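Local coordinates for heat shock protease HtrA (Thermotoga maritima, PDB 1L1J), which probably cleaves proteins as an ATP-independent heat-shock serine endopeptidase, of which this chain is the trypsin-like protease domain, at residues Gln37-Lys40 with Lys41-Glu45; Lys220-Leu223 with Asp224-Leu227. All coordinates share one frame; numbering follows the deposited sequence.

Contact 1: Gln37-Lys40 with Lys41-Glu45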
loop_
_atom_site.group_PDB
_atom_site.type_symbol
_atom_site.label_atom_id
_atom_site.label_comp_id
_atom_site.label_asym_id
_atom_site.label_seq_id
_atom_site.Cartn_x
_atom_site.Cartn_y
_atom_site.Cartn_z
ATOM N N GLN A 37 14.471 0.801 -8.995
ATOM C CA GLN A 37 15.404 1.909 -8.936
ATOM C C GLN A 37 15.136 2.803 -7.736
ATOM O O GLN A 37 16.060 3.420 -7.195
ATOM C CB GLN A 37 15.342 2.738 -10.221
ATOM C CG GLN A 37 16.712 3.262 -10.672
ATOM C CD GLN A 37 16.627 4.460 -11.617
ATOM O OE1 GLN A 37 15.929 4.423 -12.644
ATOM N NE2 GLN A 37 17.342 5.533 -11.271
ATOM N N PHE A 38 13.876 2.877 -7.312
ATOM C CA PHE A 38 13.527 3.710 -6.162
ATOM C C PHE A 38 14.168 3.150 -4.897
ATOM O O PHE A 38 14.842 3.875 -4.158
ATOM C CB PHE A 38 12.012 3.782 -5.969
ATOM C CG PHE A 38 11.593 4.610 -4.783
ATOM C CD1 PHE A 38 11.613 5.995 -4.843
ATOM C CD2 PHE A 38 11.213 4.002 -3.592
ATOM C CE1 PHE A 38 11.259 6.764 -3.735
ATOM C CE2 PHE A 38 10.855 4.767 -2.471
ATOM C CZ PHE A 38 10.881 6.144 -2.546
ATOM N N PHE A 39 13.951 1.863 -4.642
ATOM C CA PHE A 39 14.534 1.234 -3.466
ATOM C C PHE A 39 16.064 1.244 -3.569
ATOM O O PHE A 39 16.765 1.656 -2.643
ATOM C CB PHE A 39 14.042 -0.209 -3.324
ATOM C CG PHE A 39 12.584 -0.328 -3.008
ATOM C CD1 PHE A 39 11.669 -0.711 -3.989
ATOM C CD2 PHE A 39 12.118 -0.085 -1.717
ATOM C CE1 PHE A 39 10.314 -0.855 -3.689
ATOM C CE2 PHE A 39 10.768 -0.225 -1.407
ATOM C CZ PHE A 39 9.867 -0.612 -2.394
ATOM N N LYS A 40 16.569 0.789 -4.711
ATOM C CA LYS A 40 18.005 0.723 -4.959
ATOM C C LYS A 40 18.718 2.043 -4.660
ATOM O O LYS A 40 19.785 2.057 -4.048
ATOM C CB LYS A 40 18.258 0.326 -6.421
ATOM C CG LYS A 40 19.725 0.105 -6.778
ATOM C CD LYS A 40 20.320 -1.101 -6.050
ATOM C CE LYS A 40 21.798 -1.289 -6.377
ATOM N NZ LYS A 40 22.043 -1.395 -7.838
ATOM N N LYS A 41 18.108 3.146 -5.085
ATOM C CA LYS A 41 18.677 4.470 -4.903
ATOM C C LYS A 41 18.406 5.165 -3.586
ATOM O O LYS A 41 19.177 6.035 -3.183
ATOM C CB LYS A 41 18.208 5.363 -6.047
ATOM C CG LYS A 41 17.908 6.820 -5.677
ATOM C CD LYS A 41 19.138 7.742 -5.718
ATOM C CE LYS A 41 18.682 9.206 -5.793
ATOM N NZ LYS A 41 19.787 10.185 -5.913
ATOM N N TRP A 42 17.329 4.792 -2.903
ATOM C CA TRP A 42 16.978 5.467 -1.652
ATOM C C TRP A 42 17.035 4.677 -0.355
ATOM O O TRP A 42 17.057 5.262 0.723
ATOM C CB TRP A 42 15.578 6.094 -1.776
ATOM C CG TRP A 42 15.522 7.231 -2.759
ATOM C CD1 TRP A 42 15.050 7.191 -4.043
ATOM C CD2 TRP A 42 16.011 8.557 -2.553
ATOM N NE1 TRP A 42 15.216 8.414 -4.647
ATOM C CE2 TRP A 42 15.800 9.271 -3.752
ATOM C CE3 TRP A 42 16.606 9.213 -1.467
ATOM C CZ2 TRP A 42 16.176 10.613 -3.899
ATOM C CZ3 TRP A 42 16.980 10.540 -1.611
ATOM C CH2 TRP A 42 16.758 11.229 -2.822
ATOM N N PHE A 43 17.052 3.354 -0.437
ATOM C CA PHE A 43 17.074 2.566 0.774
ATOM C C PHE A 43 18.358 1.831 1.016
ATOM O O PHE A 43 18.450 0.625 0.776
ATOM C CB PHE A 43 15.903 1.588 0.789
ATOM C CG PHE A 43 14.615 2.222 1.215
ATOM C CD1 PHE A 43 13.941 3.097 0.367
ATOM C CD2 PHE A 43 14.115 2.007 2.497
ATOM C CE1 PHE A 43 12.795 3.748 0.786
ATOM C CE2 PHE A 43 12.971 2.655 2.922
ATOM C CZ PHE A 43 12.311 3.530 2.063
ATOM N N GLY A 44 19.343 2.569 1.518
ATOM C CA GLY A 44 20.634 1.985 1.809
ATOM C C GLY A 44 20.541 0.842 2.791
ATOM O O GLY A 44 21.557 0.231 3.131
ATOM N N GLU A 45 19.326 0.560 3.259
ATOM C CA GLU A 45 19.115 -0.530 4.204
ATOM C C GLU A 45 18.871 -1.832 3.444
ATOM O O GLU A 45 18.578 -2.869 4.046
ATOM C CB GLU A 45 17.912 -0.258 5.112
ATOM C CG GLU A 45 17.954 1.044 5.876
ATOM C CD GLU A 45 17.346 2.203 5.105
ATOM O OE1 GLU A 45 16.832 3.126 5.761
ATOM O OE2 GLU A 45 17.387 2.196 3.857
#

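Contact 2: Lys220-Leu223 with Asp224-Leu227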
loop_
_atom_site.group_PDB
_atom_site.type_symbol
_atom_site.label_atom_id
_atom_site.label_comp_id
_atom_site.label_asym_id
_atom_site.label_seq_id
_atom_site.Cartn_x
_atom_site.Cartn_y
_atom_site.Cartn_z
ATOM N N LYS A 220 -13.787 -1.968 -1.762
ATOM C CA LYS A 220 -14.894 -2.734 -1.185
ATOM C C LYS A 220 -15.662 -3.465 -2.294
ATOM O O LYS A 220 -16.012 -4.636 -2.157
ATOM C CB LYS A 220 -15.862 -1.812 -0.437
ATOM C CG LYS A 220 -15.303 -1.143 0.803
ATOM C CD LYS A 220 -16.367 -0.262 1.424
ATOM C CE LYS A 220 -15.810 0.649 2.497
ATOM N NZ LYS A 220 -16.786 1.744 2.790
ATOM N N LYS A 221 -15.933 -2.767 -3.391
ATOM C CA LYS A 221 -16.636 -3.390 -4.494
ATOM C C LYS A 221 -15.782 -4.529 -5.035
ATOM O O LYS A 221 -16.311 -5.487 -5.597
ATOM C CB LYS A 221 -16.931 -2.374 -5.607
ATOM C CG LYS A 221 -17.877 -1.252 -5.177
ATOM C CD LYS A 221 -18.299 -0.341 -6.338
ATOM C CE LYS A 221 -19.160 0.822 -5.828
ATOM N NZ LYS A 221 -19.789 1.622 -6.921
ATOM N N PHE A 222 -14.467 -4.436 -4.872
ATOM C CA PHE A 222 -13.596 -5.503 -5.349
ATOM C C PHE A 222 -13.653 -6.657 -4.366
ATOM O O PHE A 222 -13.933 -7.792 -4.739
ATOM C CB PHE A 222 -12.143 -5.049 -5.466
ATOM C CG PHE A 222 -11.181 -6.189 -5.651
ATOM C CD1 PHE A 222 -11.113 -6.872 -6.861
ATOM C CD2 PHE A 222 -10.380 -6.617 -4.591
ATOM C CE1 PHE A 222 -10.267 -7.970 -7.015
ATOM C CE2 PHE A 222 -9.530 -7.712 -4.730
ATOM C CZ PHE A 222 -9.472 -8.393 -5.948
ATOM N N LEU A 223 -13.371 -6.352 -3.106
ATOM C CA LEU A 223 -13.389 -7.365 -2.070
ATOM C C LEU A 223 -14.638 -8.214 -2.171
ATOM O O LEU A 223 -14.569 -9.436 -2.100
ATOM C CB LEU A 223 -13.312 -6.723 -0.679
ATOM C CG LEU A 223 -11.939 -6.239 -0.197
ATOM C CD1 LEU A 223 -12.029 -5.816 1.262
ATOM C CD2 LEU A 223 -10.916 -7.349 -0.351
ATOM N N ASP A 224 -15.783 -7.569 -2.353
ATOM C CA ASP A 224 -17.033 -8.305 -2.447
ATOM C C ASP A 224 -17.062 -9.360 -3.549
ATOM O O ASP A 224 -17.859 -10.293 -3.476
ATOM C CB ASP A 224 -18.211 -7.343 -2.615
ATOM C CG ASP A 224 -18.506 -6.565 -1.343
ATOM O OD1 ASP A 224 -18.426 -7.159 -0.244
ATOM O OD2 ASP A 224 -18.828 -5.363 -1.437
ATOM N N THR A 225 -16.197 -9.228 -4.557
ATOM C CA THR A 225 -16.155 -10.203 -5.647
ATOM C C THR A 225 -15.258 -11.387 -5.286
ATOM O O THR A 225 -15.160 -12.357 -6.033
ATOM C CB THR A 225 -15.638 -9.577 -6.977
ATOM O OG1 THR A 225 -14.222 -9.368 -6.903
ATOM C CG2 THR A 225 -16.335 -8.248 -7.255
ATOM N N ILE A 226 -14.601 -11.300 -4.135
ATOM C CA ILE A 226 -13.722 -12.366 -3.669
ATOM C C ILE A 226 -14.192 -12.774 -2.282
ATOM O O ILE A 226 -13.407 -13.217 -1.446
ATOM C CB ILE A 226 -12.255 -11.894 -3.567
ATOM C CG1 ILE A 226 -11.840 -11.167 -4.848
ATOM C CG2 ILE A 226 -11.343 -13.092 -3.344
ATOM C CD1 ILE A 226 -11.851 -12.034 -6.086
ATOM N N LEU A 227 -15.487 -12.604 -2.042
ATOM C CA LEU A 227 -16.075 -12.951 -0.755
ATOM C C LEU A 227 -16.072 -14.467 -0.542
ATOM O O LEU A 227 -16.248 -15.247 -1.489
ATOM C CB LEU A 227 -17.513 -12.419 -0.661
ATOM C CG LEU A 227 -18.262 -12.693 0.652
ATOM C CD1 LEU A 227 -17.503 -12.078 1.819
ATOM C CD2 LEU A 227 -19.673 -12.126 0.567
#

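Contact 1: Gln37-Lys40 with Lys41-Glu45
Phe38 meets two aromatic side chains from the next turn, Trp42 and Phe43. Its CD1 lies 3.7 Å from Trp42 CD1, and at the opposite corner of the ring its CE2 lies 3.9 Å from Phe43 CE1. The Phe38 ring and the five-membered ring of Trp42 are oblique, with planes at 40°. Phe39 and Phe43 form a second, looser oblique pair, where Phe39 CD2 comes 4.2 Å from Phe43 CD1. The torsions sort these rings. With CG set opposite the backbone N (chi1 179°), the Phe38 ring reaches toward the following turn. Trp42 and Phe43 hold CG beside their backbone N and lean back to meet it. The indole also has Lys41 CE above one face, offset toward the rim.

The backbone sets this spacing. Trp42 N bonds to Phe38 O at 2.9 Å and Phe43 N to Phe39 O at 2.8 Å, both i to i+4. The second is the straighter, with an N-H...O angle of 161°. This is the C-terminal turn of helix 33-42, with i to i+4 aromatic pairs, and Phe43 is the first residue to leave helical geometry.

Helix 33-42 lies on the surface of the domain. Phe38 rests on Asn179 and Pro180, beside Gly181 of the predicted substrate site. Phe39 is buried against Leu46, and Phe43 packs on Leu141. Lys40 forms a salt bridge with Glu51, on the neighbouring helix 50-53.

Contact 2: Lys220-Leu223 with Asp224-Leu227
This is a local contact between helix 216-223, the last modelled helix of this trypsin-like protease domain, and the residues that follow it. Phe222 carries the side-chain part. Its buried ring meets Ile226 four residues on, in an off-centre CH-pi contact: Ile226 CG1 sits 4.3 Å from the centroid of the Phe222 ring, 28° off the ring normal. The closest side-chain atoms are Phe222 CZ and Ile226 CG1, at 3.8 Å. The CG of Phe222 lies opposite the backbone N (chi1 167°), and this carries the ring forward to Ile226. Replacing Phe222 by an alanine would remove the ring, so that Ile226 CG1 would probably lose its CH-pi partner and a gap would open beside it.

The backbone bonds are of mixed span. Asp224 N reaches back four residues to Lys220 O, at 2.9 Å. Thr225 N and Ile226 N each reach back three, and Ile226 N meets Leu223 O at 2.8 Å.

Lys220 and Leu223 both touch Phe122 of strand 121-122, which places this part of the helix against the strand. The amine of Lys220 is held by the carbonyl of Gly123.

Thr225 grips one carbonyl twice. Its N bonds to Phe222 O at 2.7 Å from above the carbonyl plane. Its OG1, turned between its own N and carbonyl carbon (chi1 74°), donates to Phe222 O, also at 2.7 Å, in the carbonyl plane and on a lone pair.

Contact 1 and contact 2 lie on opposite sides of the chain's centre. Their centres are 34 Å apart and their nearest atoms about 21 Å apart, so they do not touch. They come in series along the chain: 37-45 closes long before 220-227 opens, and most of the two beta sheets lies between. Each involves a different helix, 33-42 or 216-223. Contact 1 is close to the predicted active site, with Phe39 about 7 Å from Ser183 between side chains. Contact 2 is farther off, with Phe222 about 10 Å from Asp104 between side chains. The first thus borders the predicted catalytic region, whereas the second lies at the last modelled helix.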